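Local coordinates for protein cellulase (Xanthomonas axonopodis pv. citri, PDB 4W7W) that probably hydrolyses the beta-1,4 glycosidic bonds of cellulose, as a family 5 glycoside hydrolase, and binds cello-oligosaccharide chains, at residues 78-83 against 130-135; 173-178 against 212-217; 204-209 against 252-257. One frame throughout, in Å; residues are numbered along the deposited sequence. Where two conformers were deposited one is given.

How the contacts relate
All three contacts lie in the outer layer of one (beta/alpha)8 barrel, their centres 18 to 20 Å from the centre of the chain. Contact 1 sets the loop between helices 72-75 and 85-100 against helix 127-141, contact 2 joins helix 160-176 to the loop before strand 219-226, and contact 3 joins helix 205-209 to helix 243-258. Contact 1 closes before the others open, whereas contacts 2 and 3 interleave. The centres of contacts 1 and 2 are about 17 Å apart, and their helices touch where Trp134 CB packs on Ile174 CG1. Those of contacts 2 and 3 are about 20 Å apart, although their segments adjoin in sequence. All three thus tie outer helices and loops together.

Contact 1: residues 78-83 against 130-135; sequences ELNGPL and LADLWR
Asn80 and Asp132 meet where a loop of the (beta/alpha)8 barrel, lying between helices 72-75 and 85-100, runs past helix 127-141. A type II beta turn from Glu78 to Gly81 carries Asn80 to the helix. The amide of Asn80 and the carboxylate of Asp132 are turned 69° against each other, and they touch without a direct hydrogen bond: the amide nitrogen ND2 of Asn80 rests against CB of Asp132 at 3.4 Å, while OD2 of Asp132 reaches back to CA of Asn80 at 3.3 Å. Asp132 points its CB at the loop, and with CG anti to the backbone N (chi1 -179°) the carboxylate extends from the helix toward the turn.

Its two oxygens are held by different partners. OD1 of Asp132 accepts from NH2 of Arg135, one turn further along the helix, in a nearly straight 2.9 Å salt bridge lying in the guanidinium plane but 31° out of the carboxylate plane. OD2 is bound by the side chains of Gln76 and Arg136. Gln76, from the loop side, also binds Gly81 O, while Arg136 of the helix also binds Asn80 O. Loop and helix are thus linked from Gln76 to OD2 and from Arg136 to Asn80 O, round a carboxylate whose negative charge is probably stabilised by the two arginines.

Further along the loop the contact becomes apolar. The side chains of Leu83 and Leu133 cross at about a right angle, their CD2 methyls 4.2 Å apart; Leu137 also touches Leu83, and Trp72 touches Leu133 from the short helix. At the polar end, a single water completes the join by donating to the carbonyl O of Asn80 at 2.9 Å and to OD1 of Asp132 at 2.8 Å.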
loop_
_atom_site.group_PDB
_atom_site.type_symbol
_atom_site.label_atom_id
_atom_site.label_comp_id
_atom_site.label_asym_id
_atom_site.label_seq_id
_atom_site.Cartn_x
_atom_site.Cartn_y
_atom_site.Cartn_z
ATOM N N GLU A 78 -7.215 -4.568 21.090
ATOM C CA GLU A 78 -7.385 -5.973 21.462
ATOM C C GLU A 78 -7.938 -6.707 20.275
ATOM O O GLU A 78 -8.878 -6.235 19.636
ATOM C CB GLU A 78 -8.342 -6.102 22.628
ATOM C CG GLU A 78 -7.803 -5.533 23.920
ATOM C CD GLU A 78 -6.675 -6.364 24.521
ATOM O OE1 GLU A 78 -6.528 -7.555 24.146
ATOM O OE2 GLU A 78 -5.931 -5.827 25.366
ATOM N N LEU A 79 -7.362 -7.864 19.966
ATOM C CA LEU A 79 -7.874 -8.665 18.864
ATOM C C LEU A 79 -9.347 -8.965 19.087
ATOM O O LEU A 79 -9.782 -9.239 20.211
ATOM C CB LEU A 79 -7.105 -9.968 18.727
ATOM C CG LEU A 79 -5.678 -9.847 18.215
ATOM C CD1 LEU A 79 -5.028 -11.220 18.212
ATOM C CD2 LEU A 79 -5.632 -9.222 16.829
ATOM N N ASN A 80 -10.101 -8.881 17.998
ATOM C CA ASN A 80 -11.536 -9.107 18.005
ATOM C C ASN A 80 -12.335 -8.086 18.799
ATOM O O ASN A 80 -13.549 -8.256 18.962
ATOM C CB ASN A 80 -11.866 -10.548 18.434
ATOM C CG ASN A 80 -11.224 -11.566 17.516
ATOM O OD1 ASN A 80 -10.490 -12.450 17.949
ATOM N ND2 ASN A 80 -11.489 -11.431 16.244
ATOM N N GLY A 81 -11.693 -7.008 19.240
ATOM C CA GLY A 81 -12.348 -6.023 20.076
ATOM C C GLY A 81 -12.736 -4.755 19.341
ATOM O O GLY A 81 -12.497 -4.611 18.151
ATOM N N PRO A 82 -13.323 -3.809 20.067
ATOM C CA PRO A 82 -13.774 -2.578 19.448
ATOM C C PRO A 82 -12.635 -1.753 18.878
ATOM O O PRO A 82 -11.499 -1.821 19.349
ATOM C CB PRO A 82 -14.446 -1.815 20.595
ATOM C CG PRO A 82 -13.861 -2.397 21.829
ATOM C CD PRO A 82 -13.607 -3.842 21.514
ATOM N N LEU A 83 -12.952 -0.961 17.868
ATOM C CA LEU A 83 -11.971 -0.023 17.340
ATOM C C LEU A 83 -11.719 1.088 18.353
ATOM O O LEU A 83 -12.612 1.506 19.088
ATOM C CB LEU A 83 -12.462 0.587 16.046
ATOM C CG LEU A 83 -12.734 -0.394 14.901
ATOM C CD1 LEU A 83 -13.213 0.390 13.683
ATOM C CD2 LEU A 83 -11.521 -1.258 14.583
ATOM N N LEU A 130 -7.990 -10.990 11.570
ATOM C CA LEU A 130 -7.853 -9.986 10.505
ATOM C C LEU A 130 -9.187 -9.710 9.831
ATOM O O LEU A 130 -9.507 -8.569 9.492
ATOM C CB LEU A 130 -6.833 -10.433 9.477
ATOM C CG LEU A 130 -6.612 -9.447 8.321
ATOM C CD1 LEU A 130 -6.104 -8.108 8.820
ATOM C CD2 LEU A 130 -5.652 -10.048 7.304
ATOM N N ALA A 131 -9.998 -10.758 9.670
ATOM C CA ALA A 131 -11.332 -10.582 9.091
ATOM C C ALA A 131 -12.198 -9.699 9.999
ATOM O O ALA A 131 -12.981 -8.892 9.514
ATOM C CB ALA A 131 -11.987 -11.923 8.804
ATOM N N ASP A 132 -12.075 -9.864 11.314
ATOM C CA ASP A 132 -12.826 -9.024 12.242
ATOM C C ASP A 132 -12.419 -7.558 12.139
ATOM O O ASP A 132 -13.272 -6.659 12.117
ATOM C CB ASP A 132 -12.677 -9.513 13.682
ATOM C CG ASP A 132 -13.469 -8.667 14.650
ATOM O OD1 ASP A 132 -14.708 -8.864 14.722
ATOM O OD2 ASP A 132 -12.879 -7.818 15.336
ATOM N N LEU A 133 -11.114 -7.309 12.067
ATOM C CA LEU A 133 -10.616 -5.959 11.885
ATOM C C LEU A 133 -11.268 -5.331 10.650
ATOM O O LEU A 133 -11.810 -4.220 10.707
ATOM C CB LEU A 133 -9.092 -5.991 11.773
ATOM C CG LEU A 133 -8.340 -4.687 11.485
ATOM C CD1 LEU A 133 -8.445 -4.222 10.038
ATOM C CD2 LEU A 133 -8.747 -3.580 12.454
ATOM N N TRP A 134 -11.214 -6.047 9.523
ATOM C CA TRP A 134 -11.725 -5.477 8.295
ATOM C C TRP A 134 -13.234 -5.394 8.234
ATOM O O TRP A 134 -13.770 -4.497 7.608
ATOM C CB TRP A 134 -11.120 -6.188 7.073
ATOM C CG TRP A 134 -9.770 -5.629 6.728
ATOM C CD1 TRP A 134 -8.557 -6.219 6.877
ATOM C CD2 TRP A 134 -9.524 -4.298 6.281
ATOM N NE1 TRP A 134 -7.562 -5.344 6.521
ATOM C CE2 TRP A 134 -8.137 -4.154 6.155
ATOM C CE3 TRP A 134 -10.346 -3.214 5.967
ATOM C CZ2 TRP A 134 -7.552 -2.973 5.720
ATOM C CZ3 TRP A 134 -9.765 -2.039 5.547
ATOM C CH2 TRP A 134 -8.391 -1.918 5.420
ATOM N N ARG A 135 -13.940 -6.315 8.890
ATOM C CA ARG A 135 -15.383 -6.156 9.074
ATOM C C ARG A 135 -15.685 -4.797 9.716
ATOM O O ARG A 135 -16.544 -4.036 9.249
ATOM C CB ARG A 135 -15.941 -7.275 9.950
ATOM C CG ARG A 135 -17.415 -7.126 10.298
ATOM C CD ARG A 135 -17.923 -8.235 11.215
ATOM N NE ARG A 135 -17.343 -8.117 12.543
ATOM C CZ ARG A 135 -17.791 -7.310 13.498
ATOM N NH1 ARG A 135 -18.858 -6.560 13.291
ATOM N NH2 ARG A 135 -17.133 -7.241 14.654
HETATM O O HOH W 1 -15.429 -9.686 17.255
#

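Contact 2: residues 173-178 against 212-217; sequences AIRKTG and LKDPGN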
loop_
_atom_site.group_PDB
_atom_site.type_symbol
_atom_site.label_atom_id
_atom_site.label_comp_id
_atom_site.label_asym_id
_atom_site.label_seq_id
_atom_site.Cartn_x
_atom_site.Cartn_y
_atom_site.Cartn_z
ATOM N N ALA A 173 -15.444 -11.106 4.642
ATOM C CA ALA A 173 -15.910 -10.307 5.773
ATOM C C ALA A 173 -16.296 -8.898 5.332
ATOM O O ALA A 173 -17.320 -8.347 5.765
ATOM C CB ALA A 173 -14.867 -10.266 6.871
ATOM N N ILE A 174 -15.479 -8.292 4.490
ATOM C CA ILE A 174 -15.769 -6.953 4.005
ATOM C C ILE A 174 -17.066 -6.973 3.199
ATOM O O ILE A 174 -17.936 -6.128 3.396
ATOM C CB ILE A 174 -14.601 -6.410 3.162
ATOM C CG1 ILE A 174 -13.393 -6.120 4.080
ATOM C CG2 ILE A 174 -15.013 -5.176 2.359
ATOM C CD1 ILE A 174 -12.074 -5.937 3.338
ATOM N N ARG A 175 -17.211 -7.925 2.287
ATOM C CA ARG A 175 -18.396 -7.918 1.433
ATOM C C ARG A 175 -19.682 -8.218 2.186
ATOM O O ARG A 175 -20.734 -7.719 1.815
ATOM C CB ARG A 175 -18.195 -8.838 0.235
ATOM C CG ARG A 175 -17.038 -8.441 -0.671
ATOM C CD ARG A 175 -17.200 -7.025 -1.192
ATOM N NE ARG A 175 -16.158 -6.723 -2.159
ATOM C CZ ARG A 175 -15.570 -5.543 -2.323
ATOM N NH1 ARG A 175 -15.923 -4.492 -1.602
ATOM N NH2 ARG A 175 -14.601 -5.451 -3.204
ATOM N N LYS A 176 -19.597 -9.003 3.262
ATOM C CA LYS A 176 -20.770 -9.290 4.078
ATOM C C LYS A 176 -21.375 -8.016 4.668
ATOM O O LYS A 176 -22.559 -8.005 4.966
ATOM C CB LYS A 176 -20.423 -10.253 5.212
ATOM C CG LYS A 176 -20.282 -11.700 4.781
ATOM C CD LYS A 176 -19.787 -12.567 5.914
ATOM C CE LYS A 176 -19.803 -14.044 5.541
ATOM N NZ LYS A 176 -19.092 -14.857 6.545
ATOM N N THR A 177 -20.577 -6.957 4.849
ATOM C CA THR A 177 -21.103 -5.710 5.399
ATOM C C THR A 177 -21.900 -4.912 4.381
ATOM O O THR A 177 -22.552 -3.931 4.750
ATOM C CB THR A 177 -19.997 -4.782 5.918
ATOM O OG1 THR A 177 -19.245 -4.261 4.810
ATOM C CG2 THR A 177 -19.088 -5.487 6.898
ATOM N N GLY A 178 -21.837 -5.305 3.111
ATOM C CA GLY A 178 -22.421 -4.518 2.024
ATOM C C GLY A 178 -21.449 -3.554 1.368
ATOM O O GLY A 178 -21.788 -2.919 0.358
ATOM N N LEU A 212 -8.838 -16.857 -5.335
ATOM C CA LEU A 212 -9.668 -15.875 -4.661
ATOM C C LEU A 212 -10.924 -15.526 -5.425
ATOM O O LEU A 212 -10.908 -15.416 -6.643
ATOM C CB LEU A 212 -8.922 -14.576 -4.419
ATOM C CG LEU A 212 -7.783 -14.613 -3.422
ATOM C CD1 LEU A 212 -7.253 -13.198 -3.265
ATOM C CD2 LEU A 212 -8.199 -15.138 -2.069
ATOM N N LYS A 213 -11.987 -15.312 -4.660
ATOM C CA LYS A 213 -13.256 -14.852 -5.189
ATOM C C LYS A 213 -13.718 -13.641 -4.406
ATOM O O LYS A 213 -13.744 -13.646 -3.175
ATOM C CB LYS A 213 -14.316 -15.956 -5.097
ATOM C CG LYS A 213 -14.011 -17.194 -5.935
ATOM C CD LYS A 213 -15.087 -18.255 -5.737
ATOM C CE LYS A 213 -14.711 -19.201 -4.603
ATOM N NZ LYS A 213 -15.835 -20.100 -4.211
ATOM N N ASP A 214 -14.096 -12.603 -5.137
ATOM C CA ASP A 214 -14.688 -11.420 -4.530
ATOM C C ASP A 214 -16.115 -11.315 -5.032
ATOM O O ASP A 214 -16.335 -10.970 -6.194
ATOM C CB ASP A 214 -13.919 -10.174 -4.937
ATOM C CG ASP A 214 -14.525 -8.899 -4.373
ATOM O OD1 ASP A 214 -15.507 -8.987 -3.599
ATOM O OD2 ASP A 214 -14.033 -7.811 -4.725
ATOM N N PRO A 215 -17.102 -11.600 -4.160
ATOM C CA PRO A 215 -18.481 -11.511 -4.640
ATOM C C PRO A 215 -18.921 -10.094 -5.027
ATOM O O PRO A 215 -19.928 -9.942 -5.706
ATOM C CB PRO A 215 -19.303 -12.068 -3.473
ATOM C CG PRO A 215 -18.449 -11.850 -2.276
ATOM C CD PRO A 215 -17.026 -11.982 -2.742
ATOM N N GLY A 216 -18.165 -9.084 -4.598
ATOM C CA GLY A 216 -18.409 -7.703 -4.992
ATOM C C GLY A 216 -17.688 -7.278 -6.263
ATOM O O GLY A 216 -17.850 -6.150 -6.702
ATOM N N ASN A 217 -16.870 -8.174 -6.834
ATOM C CA ASN A 217 -16.149 -7.901 -8.083
ATOM C C ASN A 217 -15.484 -6.528 -8.104
ATOM O O ASN A 217 -15.659 -5.756 -9.055
ATOM C CB ASN A 217 -17.064 -8.050 -9.305
ATOM C CG ASN A 217 -16.280 -8.124 -10.606
ATOM O OD1 ASN A 217 -15.071 -8.410 -10.609
ATOM N ND2 ASN A 217 -16.952 -7.834 -11.714
#
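Arg175, near the C-terminal end of helix 160-176, reaches across to Asp214 in the loop that leads into strand 219-226 of the (beta/alpha)8 barrel. The grip is bidentate and side-on. NE of Arg175 donates to OD1 of Asp214 at 2.8 Å, and NH2 of Arg175 donates to OD2 of Asp214 at 2.9 Å, both nearly straight. The guanidinium and carboxylate planes lie 13° apart, and NE approaches OD1 on its syn lone pair. A bend at chi2 of Arg175 (-57°) turns the guanidinium so that this edge faces the acid.

Both carboxylate oxygens have further donors. OD1 of Asp214 also accepts from the backbone N of Gly216 at 2.8 Å, which arrives from above the carboxylate plane and closes an Asx turn; OD2 accepts from the backbone N of Asn218. The same loop folds into a type I beta turn from Asp214 to Asn217. On the arginine, NH1 donates to the carbonyl oxygens of Ala179 and Asn181, just beyond the helix.

Aliphatic packing accompanies the ion pair, CB of Arg175 lying 3.9 Å from CG of Pro215. Separately, CA of Gly216 makes a van der Waals contact of 3.7 Å with NE of Arg175. One residue before the arginine, Ile174 O accepts from both the backbone N and the hydroxyl of Thr177, before Gly178 leaves the helical conformation with positive phi.

The bidentate pair, with Gly216 N and Asn218 N on the acid and Ala179 O and Asn181 O on NH1, fixes the orientation of both groups and would favour a charged carboxylate.

Contact 3: residues 204-209 against 252-257; sequences SNAKAL and TSWLRE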
loop_
_atom_site.group_PDB
_atom_site.type_symbol
_atom_site.label_atom_id
_atom_site.label_comp_id
_atom_site.label_asym_id
_atom_site.label_seq_id
_atom_site.Cartn_x
_atom_site.Cartn_y
_atom_site.Cartn_z
ATOM N N SER A 204 3.664 -20.374 -5.543
ATOM C CA SER A 204 3.801 -18.950 -5.837
ATOM C C SER A 204 2.561 -18.160 -5.435
ATOM O O SER A 204 1.453 -18.696 -5.304
ATOM C CB SER A 204 4.054 -18.742 -7.328
ATOM O OG SER A 204 2.918 -19.156 -8.058
ATOM N N ASN A 205 2.747 -16.852 -5.278
ATOM C CA ASN A 205 1.595 -15.965 -5.145
ATOM C C ASN A 205 0.661 -16.078 -6.329
ATOM O O ASN A 205 -0.558 -16.118 -6.164
ATOM C CB ASN A 205 2.066 -14.523 -4.972
ATOM C CG ASN A 205 2.462 -14.197 -3.547
ATOM O OD1 ASN A 205 1.847 -14.692 -2.592
ATOM N ND2 ASN A 205 3.453 -13.320 -3.386
ATOM N N ALA A 206 1.221 -16.165 -7.521
ATOM C CA ALA A 206 0.439 -16.294 -8.739
ATOM C C ALA A 206 -0.539 -17.455 -8.654
ATOM O O ALA A 206 -1.725 -17.301 -8.920
ATOM C CB ALA A 206 1.383 -16.479 -9.917
ATOM N N LYS A 207 -0.038 -18.624 -8.280
ATOM C CA LYS A 207 -0.883 -19.795 -8.213
ATOM C C LYS A 207 -1.846 -19.710 -7.039
ATOM O O LYS A 207 -3.020 -20.041 -7.181
ATOM C CB LYS A 207 -0.024 -21.065 -8.116
ATOM C CG LYS A 207 -0.783 -22.354 -7.943
ATOM C CD LYS A 207 -1.731 -22.622 -9.105
ATOM C CE LYS A 207 -2.465 -23.934 -8.923
ATOM N NZ LYS A 207 -3.379 -24.203 -10.067
ATOM N N ALA A 208 -1.362 -19.310 -5.873
ATOM C CA ALA A 208 -2.212 -19.329 -4.692
ATOM C C ALA A 208 -3.390 -18.377 -4.829
ATOM O O ALA A 208 -4.493 -18.668 -4.369
ATOM C CB ALA A 208 -1.406 -18.959 -3.471
ATOM N N LEU A 209 -3.173 -17.216 -5.438
ATOM C CA LEU A 209 -4.185 -16.166 -5.441
ATOM C C LEU A 209 -5.180 -16.317 -6.572
ATOM O O LEU A 209 -6.194 -15.622 -6.579
ATOM C CB LEU A 209 -3.526 -14.792 -5.473
ATOM C CG LEU A 209 -2.786 -14.493 -4.177
ATOM C CD1 LEU A 209 -1.886 -13.288 -4.360
ATOM C CD2 LEU A 209 -3.719 -14.266 -2.990
ATOM N N THR A 252 2.527 -8.227 -14.418
ATOM C CA THR A 252 1.620 -7.620 -15.385
ATOM C C THR A 252 0.969 -8.692 -16.257
ATOM O O THR A 252 -0.243 -8.675 -16.499
ATOM C CB THR A 252 2.387 -6.599 -16.241
ATOM O OG1 THR A 252 2.897 -5.568 -15.391
ATOM C CG2 THR A 252 1.527 -5.974 -17.309
ATOM N N SER A 253 1.771 -9.657 -16.710
ATOM C CA SER A 253 1.217 -10.726 -17.526
ATOM C C SER A 253 0.200 -11.556 -16.735
ATOM O O SER A 253 -0.841 -11.929 -17.255
ATOM C CB SER A 253 2.313 -11.639 -18.073
ATOM O OG SER A 253 1.804 -12.490 -19.083
ATOM N N TRP A 254 0.524 -11.856 -15.476
ATOM C CA TRP A 254 -0.388 -12.618 -14.624
ATOM C C TRP A 254 -1.731 -11.902 -14.490
ATOM O O TRP A 254 -2.786 -12.528 -14.561
ATOM C CB TRP A 254 0.253 -12.850 -13.267
ATOM C CG TRP A 254 -0.605 -13.628 -12.337
ATOM C CD1 TRP A 254 -0.715 -14.987 -12.276
ATOM C CD2 TRP A 254 -1.495 -13.108 -11.341
ATOM N NE1 TRP A 254 -1.614 -15.340 -11.302
ATOM C CE2 TRP A 254 -2.095 -14.207 -10.704
ATOM C CE3 TRP A 254 -1.842 -11.823 -10.917
ATOM C CZ2 TRP A 254 -3.021 -14.059 -9.672
ATOM C CZ3 TRP A 254 -2.753 -11.687 -9.885
ATOM C CH2 TRP A 254 -3.324 -12.794 -9.275
ATOM N N LEU A 255 -1.694 -10.584 -14.294
ATOM C CA LEU A 255 -2.937 -9.827 -14.233
ATOM C C LEU A 255 -3.741 -10.018 -15.514
ATOM O O LEU A 255 -4.942 -10.302 -15.478
ATOM C CB LEU A 255 -2.656 -8.333 -14.050
ATOM C CG LEU A 255 -1.975 -7.916 -12.756
ATOM C CD1 LEU A 255 -1.558 -6.450 -12.872
ATOM C CD2 LEU A 255 -2.878 -8.146 -11.561
ATOM N N ARG A 256 -3.072 -9.866 -16.651
ATOM C CA ARG A 256 -3.748 -9.963 -17.926
ATOM C C ARG A 256 -4.318 -11.371 -18.152
ATOM O O ARG A 256 -5.460 -11.514 -18.603
ATOM C CB ARG A 256 -2.802 -9.538 -19.038
ATOM C CG ARG A 256 -3.496 -9.090 -20.297
ATOM C CD ARG A 256 -2.494 -8.479 -21.258
ATOM N NE ARG A 256 -2.188 -7.092 -20.921
ATOM C CZ ARG A 256 -0.984 -6.552 -20.898
ATOM N NH1 ARG A 256 0.100 -7.249 -21.220
ATOM N NH2 ARG A 256 -0.874 -5.275 -20.580
ATOM N N GLU A 257 -3.526 -12.391 -17.815
ATOM C CA GLU A 257 -3.937 -13.795 -17.962
ATOM C C GLU A 257 -5.197 -14.109 -17.176
ATOM O O GLU A 257 -6.025 -14.897 -17.612
ATOM C CB GLU A 257 -2.826 -14.732 -17.472
ATOM C CG GLU A 257 -1.567 -14.699 -18.310
ATOM C CD GLU A 257 -0.329 -15.121 -17.540
ATOM O OE1 GLU A 257 -0.472 -15.866 -16.543
ATOM O OE2 GLU A 257 0.797 -14.672 -17.918
#
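In the helical layer outside the barrel, the short helix 205-209 packs against helix 243-258 through the indole of Trp254. The side chain leaves its helix extended, chi1 -180°, and carries the indole across to the neighbouring helix, where its pyrrole side meets Ala206: CD1 of Trp254 lies 3.5 Å from CB of Ala206. The six-membered part continues toward Leu209, whose CB is 4.3 Å from CZ2 of Trp254.

The indole nitrogen NE1 of Trp254 also gives a weak hydrogen bond to the carbonyl O of Ala206, 3.1 Å long and bent to 127°. Its stronger acceptor is the carboxylate of Glu210, next in sequence to Leu209, so this buried donor is shared between two oxygens. Around the same ring, Trp196 and Phe221 make edge-to-face contacts, extending the aromatic packing to barrel strand 219-226.

Ser204 caps the start of the short helix, its OG accepting from the backbone N of Lys207 at 3.0 Å. Here a tryptophan on one helix bridges to its neighbour by apolar contacts and a weak N-H bond to a carbonyl, as befits the packed helical shell of a family 5 (beta/alpha)8 barrel.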